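Local atomic coordinates of ATP/GTP-binding site-containing protein A (Brucella abortus, PDB entry 6NTR), a protein that works in the periplasm, where it helps to maintain the integrity of the cell envelope. Residues L14-A19 with G227-R232; F79-K84 with F149-D154; D185-V190 with N210-R215. All blocks are in the same frame, centred on the assembly; numbering follows the deposited sequence.

Interaction 1: residues L14-A19 with G227-R232; sequences LTLDRA and GDFSMR. With EDO (1,2-ethanediol), chain I.
Leu-14 and Met-231, here a selenomethionine, pack closely on the buried side of the contact between the first and last strands of the chain. The methyl CD1 of Leu-14 lies 3.5 Å from CE of Met-231. CE reaches the leucine through a bend about the last torsion (chi3 17°), and Phe-50 and Thr-52 of strand 43-56 cover both side chains. Just beside them the backbones of Thr-15 and Arg-232 form a reciprocal pair, Thr-15 N to Arg-232 O at 3.1 Å and Arg-232 N to Thr-15 O at 2.9 Å. Further along, the antiparallel pairing is interrupted by a classic beta bulge, in which Asp-17 and Arg-18 both face Ser-230. Asp-17 N bonds to Ser-230 O at 2.8 Å, while Ser-230 N donates to Arg-18 O. On the face of Thr-15, Ser-230 and Arg-232 the contact is polar and looser. There a water bridges Asp-17 OD2, Arg-18 NE and Ser-230 OG, lying 2.7 Å from the hydroxyl oxygen. Asp-17 OD1 meets the guanidinium edge of Arg-232 in a weak salt bridge, 3.4 Å from NE, with carboxylate and guanidinium planes turned 67° apart. Arg-18 forms salt bridges with Asp-225 and Asp-20, and an ethanediol molecule, probably from the crystallisation liquor, donates to Asp-17 O.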
loop_
_atom_site.group_PDB
_atom_site.type_symbol
_atom_site.label_atom_id
_atom_site.label_comp_id
_atom_site.label_asym_id
_atom_site.label_seq_id
_atom_site.Cartn_x
_atom_site.Cartn_y
_atom_site.Cartn_z
ATOM N N LEU A 14 3.965 -8.772 -10.891
ATOM C CA LEU A 14 2.804 -8.060 -11.381
ATOM C C LEU A 14 2.360 -8.485 -12.760
ATOM O O LEU A 14 3.168 -8.693 -13.650
ATOM C CB LEU A 14 3.063 -6.560 -11.380
ATOM C CG LEU A 14 3.627 -5.909 -10.119
ATOM C CD1 LEU A 14 3.632 -4.400 -10.279
ATOM C CD2 LEU A 14 2.823 -6.310 -8.896
ATOM N N THR A 15 1.048 -8.610 -12.911
ATOM C CA THR A 15 0.432 -9.013 -14.157
ATOM C C THR A 15 -0.818 -8.191 -14.402
ATOM O O THR A 15 -1.348 -7.585 -13.493
ATOM C CB THR A 15 0.094 -10.500 -14.137
ATOM O OG1 THR A 15 -0.226 -10.890 -12.802
ATOM C CG2 THR A 15 1.278 -11.302 -14.590
ATOM N N LEU A 16 -1.275 -8.145 -15.638
ATOM C CA LEU A 16 -2.467 -7.388 -15.968
ATOM C C LEU A 16 -3.713 -8.228 -15.698
ATOM O O LEU A 16 -3.786 -9.375 -16.112
ATOM C CB LEU A 16 -2.422 -6.964 -17.426
ATOM C CG LEU A 16 -3.610 -6.181 -17.948
ATOM C CD1 LEU A 16 -3.745 -4.857 -17.234
ATOM C CD2 LEU A 16 -3.495 -5.984 -19.442
ATOM N N ASP A 17 -4.691 -7.670 -14.996
ATOM C CA ASP A 17 -5.897 -8.436 -14.720
ATOM C C ASP A 17 -6.986 -8.150 -15.734
ATOM O O ASP A 17 -7.417 -9.041 -16.436
ATOM C CB ASP A 17 -6.404 -8.129 -13.315
ATOM C CG ASP A 17 -7.408 -9.143 -12.816
ATOM O OD1 ASP A 17 -7.159 -10.356 -12.925
ATOM O OD2 ASP A 17 -8.448 -8.715 -12.298
ATOM N N ARG A 18 -7.403 -6.898 -15.834
ATOM C CA ARG A 18 -8.433 -6.513 -16.784
ATOM C C ARG A 18 -8.080 -5.167 -17.388
ATOM O O ARG A 18 -7.570 -4.301 -16.704
ATOM C CB ARG A 18 -9.827 -6.500 -16.103
ATOM C CG ARG A 18 -10.670 -5.228 -16.229
ATOM C CD ARG A 18 -11.795 -5.177 -15.211
ATOM N NE ARG A 18 -11.542 -4.232 -14.129
ATOM C CZ ARG A 18 -11.723 -2.926 -14.225
ATOM N NH1 ARG A 18 -11.469 -2.146 -13.195
ATOM N NH2 ARG A 18 -12.145 -2.399 -15.356
ATOM N N ALA A 19 -8.365 -4.990 -18.664
ATOM C CA ALA A 19 -8.080 -3.722 -19.302
ATOM C C ALA A 19 -9.271 -3.113 -20.010
ATOM O O ALA A 19 -9.860 -3.731 -20.865
ATOM C CB ALA A 19 -6.933 -3.878 -20.266
ATOM N N GLY A 227 -9.548 1.307 -11.482
ATOM C CA GLY A 227 -10.666 1.860 -12.208
ATOM C C GLY A 227 -10.759 1.173 -13.539
ATOM O O GLY A 227 -11.266 0.069 -13.635
ATOM N N ASP A 228 -10.235 1.818 -14.567
ATOM C CA ASP A 228 -10.266 1.263 -15.908
ATOM C C ASP A 228 -9.519 -0.049 -15.985
ATOM O O ASP A 228 -9.973 -0.958 -16.651
ATOM C CB ASP A 228 -9.635 2.218 -16.927
ATOM C CG ASP A 228 -10.393 3.510 -17.081
ATOM O OD1 ASP A 228 -11.593 3.558 -16.754
ATOM O OD2 ASP A 228 -9.776 4.487 -17.534
ATOM N N PHE A 229 -8.379 -0.151 -15.311
ATOM C CA PHE A 229 -7.581 -1.368 -15.351
ATOM C C PHE A 229 -7.204 -1.885 -13.983
ATOM O O PHE A 229 -7.083 -1.118 -13.061
ATOM C CB PHE A 229 -6.304 -1.125 -16.144
ATOM C CG PHE A 229 -5.208 -0.486 -15.354
ATOM C CD1 PHE A 229 -5.140 0.875 -15.234
ATOM C CD2 PHE A 229 -4.241 -1.246 -14.756
ATOM C CE1 PHE A 229 -4.137 1.470 -14.519
ATOM C CE2 PHE A 229 -3.234 -0.656 -14.041
ATOM C CZ PHE A 229 -3.183 0.701 -13.927
ATOM N N SER A 230 -7.027 -3.192 -13.859
ATOM C CA SER A 230 -6.630 -3.788 -12.607
ATOM C C SER A 230 -5.352 -4.584 -12.810
ATOM O O SER A 230 -5.071 -5.099 -13.897
ATOM C CB SER A 230 -7.751 -4.666 -12.030
ATOM O OG SER A 230 -8.292 -5.494 -13.035
HETATM N N MSE A 231 -4.593 -4.710 -11.724
HETATM C CA MSE A 231 -3.346 -5.419 -11.715
HETATM C C MSE A 231 -3.418 -6.495 -10.690
HETATM O O MSE A 231 -4.221 -6.418 -9.753
HETATM C CB MSE A 231 -2.242 -4.505 -11.239
HETATM C CG MSE A 231 -2.029 -3.326 -12.157
HETATM SE SE MSE A 231 -0.459 -2.399 -11.463
HETATM C CE MSE A 231 0.166 -3.882 -10.364
ATOM N N ARG A 232 -2.594 -7.523 -10.878
ATOM C CA ARG A 232 -2.517 -8.650 -9.981
ATOM C C ARG A 232 -1.119 -8.681 -9.399
ATOM O O ARG A 232 -0.165 -8.379 -10.086
ATOM C CB ARG A 232 -2.729 -9.947 -10.755
ATOM C CG ARG A 232 -4.164 -10.361 -10.960
ATOM C CD ARG A 232 -4.507 -11.554 -10.095
ATOM N NE ARG A 232 -5.934 -11.834 -10.104
ATOM C CZ ARG A 232 -6.562 -12.527 -9.169
ATOM N NH1 ARG A 232 -5.895 -13.016 -8.144
ATOM N NH2 ARG A 232 -7.865 -12.733 -9.260
HETATM C C1 EDO I . -5.065 -9.862 -19.731
HETATM O O1 EDO I . -5.871 -10.399 -18.668
HETATM C C2 EDO I . -5.878 -9.749 -21.017
HETATM O O2 EDO I . -6.769 -8.628 -20.919
HETATM O O HOH W 1 -10.570 -6.591 -12.202
#

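Interaction 2: residues F79-K84 with F149-D154; sequences FRFVNK and FDASED
Carboxylate oxygen OD1 of Asp-150, a residue whose own carbonyl O lies at the ring edge of Phe-79, accepts the backbone N-H of Ser-152, with N and OD1 3.3 Å apart, and makes an Asx turn. The N-H comes from above the carboxylate plane. Ser-152 OG also lies near both carboxylate oxygens, but those bonds are weak and the acceptor is not settled. At the apex of this turn Ala-151 has positive phi and psi, and its methyl is directed at strand 78-87. CB settles over one face of the Phe-81 ring, 3.6 Å from the centroid and displaced toward the CG end, in a CH-pi contact. With CG between the backbone N and the carbonyl carbon (chi1 58°), the Phe-81 ring lies with a face toward the methyl. The same methyl touches CE2 of Phe-79 at 3.8 Å, which wedges it against both phenylalanines of the strand.

Phe-149 comes to the same side of the Phe-81 ring and turns its edge to it in an offset edge-to-face pair, with centroids 5.9 Å apart and planes at 71°. Its CD2 also approaches CD2 of Phe-79 at 4.1 Å. Val-108 and Leu-110 of strand 105-112 extend the apolar surroundings, and Phe-125 stacks on Phe-79. Further along the strand, Asn-83 brings ND2 to 2.7 Å from Ala-151 O. The loop between strands 143-148 and 159-165 is therefore docked on strand 78-87 chiefly through aromatic faces, edges and one methyl, while the clear polar bond here, Ser-152 N to Asp-150 OD1, lies within the loop. The contact thus rests mainly on apolar and aromatic packing, and the Asx turn probably helps to present the Ala-151 methyl to the rings.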
loop_
_atom_site.group_PDB
_atom_site.type_symbol
_atom_site.label_atom_id
_atom_site.label_comp_id
_atom_site.label_asym_id
_atom_site.label_seq_id
_atom_site.Cartn_x
_atom_site.Cartn_y
_atom_site.Cartn_z
ATOM N N PHE A 79 5.778 10.636 10.875
ATOM C CA PHE A 79 5.769 9.857 9.640
ATOM C C PHE A 79 6.636 10.583 8.619
ATOM O O PHE A 79 6.231 11.627 8.102
ATOM C CB PHE A 79 4.337 9.677 9.137
ATOM C CG PHE A 79 4.205 8.777 7.952
ATOM C CD1 PHE A 79 4.677 7.487 7.987
ATOM C CD2 PHE A 79 3.557 9.211 6.815
ATOM C CE1 PHE A 79 4.532 6.652 6.900
ATOM C CE2 PHE A 79 3.410 8.385 5.730
ATOM C CZ PHE A 79 3.902 7.103 5.773
ATOM N N ARG A 80 7.831 10.057 8.359
ATOM C CA ARG A 80 8.732 10.609 7.354
ATOM C C ARG A 80 8.562 9.846 6.044
ATOM O O ARG A 80 8.457 8.619 6.046
ATOM C CB ARG A 80 10.192 10.535 7.820
ATOM C CG ARG A 80 10.571 11.505 8.945
ATOM C CD ARG A 80 12.088 11.515 9.229
ATOM N NE ARG A 80 12.465 10.660 10.355
ATOM C CZ ARG A 80 12.573 11.085 11.608
ATOM N NH1 ARG A 80 12.333 12.356 11.898
ATOM N NH2 ARG A 80 12.925 10.243 12.570
ATOM N N PHE A 81 8.552 10.574 4.924
ATOM C CA PHE A 81 8.260 9.959 3.622
ATOM C C PHE A 81 8.989 10.592 2.424
ATOM O O PHE A 81 9.103 11.818 2.337
ATOM C CB PHE A 81 6.738 9.977 3.359
ATOM C CG PHE A 81 6.116 11.350 3.390
ATOM C CD1 PHE A 81 6.013 12.112 2.235
ATOM C CD2 PHE A 81 5.604 11.855 4.566
ATOM C CE1 PHE A 81 5.431 13.349 2.267
ATOM C CE2 PHE A 81 5.029 13.094 4.600
ATOM C CZ PHE A 81 4.940 13.842 3.453
ATOM N N VAL A 82 9.436 9.739 1.480
ATOM C CA VAL A 82 10.070 10.143 0.216
ATOM C C VAL A 82 9.448 9.361 -0.942
ATOM O O VAL A 82 9.446 8.127 -0.928
ATOM C CB VAL A 82 11.609 9.914 0.202
ATOM C CG1 VAL A 82 12.263 10.530 -1.041
ATOM C CG2 VAL A 82 12.298 10.464 1.423
ATOM N N ASN A 83 9.005 10.072 -1.980
ATOM C CA ASN A 83 8.404 9.445 -3.153
ATOM C C ASN A 83 9.163 9.823 -4.408
ATOM O O ASN A 83 9.058 10.962 -4.864
ATOM C CB ASN A 83 6.944 9.853 -3.326
ATOM C CG ASN A 83 6.009 8.859 -2.740
ATOM O OD1 ASN A 83 6.385 7.727 -2.448
ATOM N ND2 ASN A 83 4.763 9.249 -2.616
ATOM N N LYS A 84 9.858 8.862 -5.007
ATOM C CA LYS A 84 10.489 9.070 -6.300
ATOM C C LYS A 84 9.805 8.219 -7.358
ATOM O O LYS A 84 9.448 7.063 -7.107
ATOM C CB LYS A 84 11.994 8.775 -6.251
ATOM C CG LYS A 84 12.847 10.011 -5.993
ATOM C CD LYS A 84 14.249 9.696 -5.480
ATOM C CE LYS A 84 14.941 10.985 -5.048
ATOM N NZ LYS A 84 16.292 10.824 -4.451
ATOM N N PHE A 149 -3.453 8.607 6.119
ATOM C CA PHE A 149 -2.549 9.505 5.417
ATOM C C PHE A 149 -1.423 8.573 5.048
ATOM O O PHE A 149 -0.790 8.017 5.921
ATOM C CB PHE A 149 -2.011 10.620 6.303
ATOM C CG PHE A 149 -1.053 11.521 5.594
ATOM C CD1 PHE A 149 -1.496 12.378 4.619
ATOM C CD2 PHE A 149 0.289 11.479 5.870
ATOM C CE1 PHE A 149 -0.624 13.194 3.943
ATOM C CE2 PHE A 149 1.174 12.293 5.196
ATOM C CZ PHE A 149 0.717 13.151 4.232
ATOM N N ASP A 150 -1.181 8.379 3.765
ATOM C CA ASP A 150 -0.133 7.460 3.358
ATOM C C ASP A 150 1.022 8.090 2.564
ATOM O O ASP A 150 1.989 7.430 2.237
ATOM C CB ASP A 150 -0.740 6.278 2.610
ATOM C CG ASP A 150 -1.495 6.691 1.389
ATOM O OD1 ASP A 150 -1.583 7.892 1.122
ATOM O OD2 ASP A 150 -2.004 5.809 0.688
ATOM N N ALA A 151 0.892 9.366 2.262
ATOM C CA ALA A 151 1.922 10.093 1.536
ATOM C C ALA A 151 2.130 9.533 0.146
ATOM O O ALA A 151 3.241 9.568 -0.382
ATOM C CB ALA A 151 3.247 10.100 2.292
ATOM N N SER A 152 1.076 9.004 -0.444
ATOM C CA SER A 152 1.134 8.629 -1.838
ATOM C C SER A 152 0.551 9.751 -2.689
ATOM O O SER A 152 -0.090 10.679 -2.192
ATOM C CB SER A 152 0.404 7.316 -2.064
ATOM O OG SER A 152 -0.969 7.467 -1.762
ATOM N N GLU A 153 0.802 9.657 -3.995
ATOM C CA GLU A 153 0.513 10.734 -4.934
ATOM C C GLU A 153 1.124 12.026 -4.421
ATOM O O GLU A 153 2.329 12.059 -4.171
ATOM C CB GLU A 153 -0.985 10.829 -5.175
ATOM C CG GLU A 153 -1.481 9.506 -5.733
ATOM C CD GLU A 153 -2.948 9.463 -6.039
ATOM O OE1 GLU A 153 -3.702 10.348 -5.595
ATOM O OE2 GLU A 153 -3.347 8.514 -6.730
ATOM N N ASP A 154 0.351 13.085 -4.245
ATOM C CA ASP A 154 0.920 14.351 -3.781
ATOM C C ASP A 154 1.104 14.541 -2.266
ATOM O O ASP A 154 1.621 15.552 -1.822
ATOM C CB ASP A 154 0.191 15.536 -4.414
ATOM C CG ASP A 154 0.262 15.520 -5.931
ATOM O OD1 ASP A 154 1.152 14.867 -6.483
ATOM O OD2 ASP A 154 -0.580 16.154 -6.582
#

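Interaction 3: residues D185-V190 with N210-R215; sequences DQVWPV and NFKLYR
Val-190, Trp-188 and Val-187 lose the most surface to residues 210-215, and each meets them in a different manner. Val-190 lies alongside Phe-211 with its CB over one face of the ring, 3.8 Å from the centroid and displaced toward the rim. Its CG2 branch turns instead to CD2 of Leu-213, also 3.8 Å away. The backbones of Val-190 and Phe-211 pair through two short reciprocal bonds of 2.6 Å, Val-190 N to Phe-211 O and Phe-211 N to Val-190 O.

Trp-188 shares the face of Val-190, Phe-211 and Leu-213. Its benzene edge abuts the aliphatic part of Arg-215, CH2 to CG at 3.7 Å. Two backbone bonds of 2.8 Å, Trp-188 N to Leu-213 O and Leu-213 N to Trp-188 O, pair it with the leucine. Leu-133 of helix 126-138 covers Val-190 and Leu-213, while Ala-137 and Glu-138 touch the indole.

Val-187 points to the other face, with Lys-212 and Tyr-214. Its CG1, anti to the carbonyl carbon (chi1 -56°), lies 3.5 Å from the Tyr-214 ring centroid, over the middle of its face, in a CH-pi contact; the tyrosine hydroxyl is bonded to Arg-220. Reciprocal backbone bonds alternating with non-hydrogen-bonded pairs, here Pro-189 with Lys-212, mark an antiparallel beta hairpin, strands 187-195 and 207-214 of the beta-barrel-like fold, whose Val-190 and Leu-213 face lies against helix 126-138.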
loop_
_atom_site.group_PDB
_atom_site.type_symbol
_atom_site.label_atom_id
_atom_site.label_comp_id
_atom_site.label_asym_id
_atom_site.label_seq_id
_atom_site.Cartn_x
_atom_site.Cartn_y
_atom_site.Cartn_z
ATOM N N ASP A 185 -0.296 -20.852 8.039
ATOM C CA ASP A 185 -1.032 -19.962 8.925
ATOM C C ASP A 185 -2.279 -19.424 8.220
ATOM O O ASP A 185 -2.370 -19.410 6.992
ATOM C CB ASP A 185 -0.125 -18.808 9.379
ATOM C CG ASP A 185 1.149 -19.296 10.077
ATOM O OD1 ASP A 185 1.214 -20.482 10.469
ATOM O OD2 ASP A 185 2.102 -18.497 10.218
ATOM N N GLN A 186 -3.256 -19.010 9.013
ATOM C CA GLN A 186 -4.509 -18.482 8.504
ATOM C C GLN A 186 -4.364 -17.089 7.925
ATOM O O GLN A 186 -3.499 -16.351 8.324
ATOM C CB GLN A 186 -5.553 -18.444 9.615
ATOM C CG GLN A 186 -6.012 -19.797 10.108
ATOM C CD GLN A 186 -7.012 -20.445 9.188
ATOM O OE1 GLN A 186 -7.860 -19.784 8.615
ATOM N NE2 GLN A 186 -6.920 -21.749 9.049
ATOM N N VAL A 187 -5.240 -16.738 6.999
ATOM C CA VAL A 187 -5.244 -15.421 6.403
ATOM C C VAL A 187 -6.655 -14.886 6.409
ATOM O O VAL A 187 -7.598 -15.630 6.584
ATOM C CB VAL A 187 -4.750 -15.418 4.952
ATOM C CG1 VAL A 187 -3.373 -16.037 4.841
ATOM C CG2 VAL A 187 -5.742 -16.117 4.047
ATOM N N TRP A 188 -6.787 -13.581 6.273
ATOM C CA TRP A 188 -8.084 -12.955 6.195
ATOM C C TRP A 188 -8.181 -12.326 4.833
ATOM O O TRP A 188 -7.258 -11.655 4.415
ATOM C CB TRP A 188 -8.202 -11.817 7.190
ATOM C CG TRP A 188 -8.335 -12.206 8.593
ATOM C CD1 TRP A 188 -9.409 -12.784 9.182
ATOM C CD2 TRP A 188 -7.374 -12.007 9.619
ATOM N NE1 TRP A 188 -9.174 -12.977 10.504
ATOM C CE2 TRP A 188 -7.927 -12.505 10.803
ATOM C CE3 TRP A 188 -6.097 -11.459 9.653
ATOM C CZ2 TRP A 188 -7.244 -12.476 12.005
ATOM C CZ3 TRP A 188 -5.430 -11.430 10.834
ATOM C CH2 TRP A 188 -5.997 -11.934 11.998
ATOM N N PRO A 189 -9.270 -12.577 4.106
ATOM C CA PRO A 189 -9.362 -11.859 2.843
ATOM C C PRO A 189 -9.667 -10.429 3.216
ATOM O O PRO A 189 -10.495 -10.221 4.077
ATOM C CB PRO A 189 -10.552 -12.509 2.159
ATOM C CG PRO A 189 -10.684 -13.843 2.800
ATOM C CD PRO A 189 -10.289 -13.627 4.221
ATOM N N VAL A 190 -9.014 -9.460 2.594
ATOM C CA VAL A 190 -9.254 -8.071 2.945
ATOM C C VAL A 190 -9.406 -7.268 1.672
ATOM O O VAL A 190 -8.617 -7.420 0.734
ATOM C CB VAL A 190 -8.135 -7.493 3.824
ATOM C CG1 VAL A 190 -8.584 -6.188 4.403
ATOM C CG2 VAL A 190 -7.777 -8.449 4.925
ATOM N N ASN A 210 -7.727 -5.673 -3.120
ATOM C CA ASN A 210 -8.123 -6.870 -2.437
ATOM C C ASN A 210 -6.882 -7.666 -2.118
ATOM O O ASN A 210 -6.069 -7.872 -2.975
ATOM C CB ASN A 210 -9.014 -7.722 -3.324
ATOM C CG ASN A 210 -10.257 -7.008 -3.747
ATOM O OD1 ASN A 210 -10.239 -6.174 -4.629
ATOM N ND2 ASN A 210 -11.355 -7.344 -3.114
ATOM N N PHE A 211 -6.738 -8.127 -0.893
ATOM C CA PHE A 211 -5.585 -8.913 -0.536
ATOM C C PHE A 211 -5.877 -9.926 0.547
ATOM O O PHE A 211 -6.843 -9.804 1.247
ATOM C CB PHE A 211 -4.416 -7.994 -0.111
ATOM C CG PHE A 211 -4.703 -7.134 1.079
ATOM C CD1 PHE A 211 -5.301 -5.915 0.935
ATOM C CD2 PHE A 211 -4.362 -7.544 2.335
ATOM C CE1 PHE A 211 -5.565 -5.132 2.020
ATOM C CE2 PHE A 211 -4.630 -6.765 3.421
ATOM C CZ PHE A 211 -5.231 -5.558 3.261
ATOM N N LYS A 212 -5.006 -10.912 0.678
ATOM C CA LYS A 212 -5.099 -11.923 1.713
ATOM C C LYS A 212 -4.074 -11.510 2.757
ATOM O O LYS A 212 -2.911 -11.374 2.451
ATOM C CB LYS A 212 -4.753 -13.288 1.153
ATOM C CG LYS A 212 -5.847 -13.906 0.310
ATOM C CD LYS A 212 -5.382 -15.189 -0.340
ATOM C CE LYS A 212 -6.535 -16.002 -0.902
ATOM N NZ LYS A 212 -7.687 -15.166 -1.319
ATOM N N LEU A 213 -4.495 -11.312 3.992
ATOM C CA LEU A 213 -3.611 -10.835 5.039
ATOM C C LEU A 213 -3.351 -11.764 6.212
ATOM O O LEU A 213 -4.265 -12.375 6.728
ATOM C CB LEU A 213 -4.174 -9.516 5.548
ATOM C CG LEU A 213 -3.798 -8.953 6.905
ATOM C CD1 LEU A 213 -2.543 -8.120 6.787
ATOM C CD2 LEU A 213 -4.925 -8.086 7.417
ATOM N N TYR A 214 -2.089 -11.859 6.614
ATOM C CA TYR A 214 -1.647 -12.671 7.744
ATOM C C TYR A 214 -1.689 -11.856 9.027
ATOM O O TYR A 214 -1.626 -10.630 9.012
ATOM C CB TYR A 214 -0.225 -13.195 7.529
ATOM C CG TYR A 214 -0.136 -14.232 6.464
ATOM C CD1 TYR A 214 -0.158 -13.874 5.128
ATOM C CD2 TYR A 214 -0.049 -15.575 6.785
ATOM C CE1 TYR A 214 -0.100 -14.823 4.131
ATOM C CE2 TYR A 214 0.012 -16.533 5.800
ATOM C CZ TYR A 214 -0.014 -16.150 4.474
ATOM O OH TYR A 214 0.040 -17.097 3.483
ATOM N N ARG A 215 -1.788 -12.559 10.152
ATOM C CA ARG A 215 -1.753 -11.887 11.447
ATOM C C ARG A 215 -0.460 -11.096 11.667
ATOM O O ARG A 215 -0.459 -10.138 12.453
ATOM C CB ARG A 215 -1.934 -12.921 12.559
ATOM C CG ARG A 215 -2.763 -12.456 13.708
ATOM C CD ARG A 215 -3.426 -13.642 14.365
ATOM N NE ARG A 215 -2.487 -14.568 14.999
ATOM C CZ ARG A 215 -2.480 -14.854 16.300
ATOM N NH1 ARG A 215 -3.381 -14.310 17.107
ATOM N NH2 ARG A 215 -1.599 -15.711 16.792
#

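How the interactions relate
Interaction 1 brings the first and last strands of the chain, 8-19 and 229-240, side by side, and the other two contacts lie within the long loop it closes. Interaction 2 finishes before interaction 3 begins, and the two sit on opposite sides of the chain's centre, their own centres about 25 Å apart. Interaction 1 lies about 23 Å from interaction 2 and 21 Å from interaction 3, centre to centre, and none touches another. All three involve strands of the beta-barrel-like fold: terminal strands joined edge to edge, a loop docked on strand 78-87, and a hairpin packed against helix 126-138, so widely separated parts are tied into one compact chain.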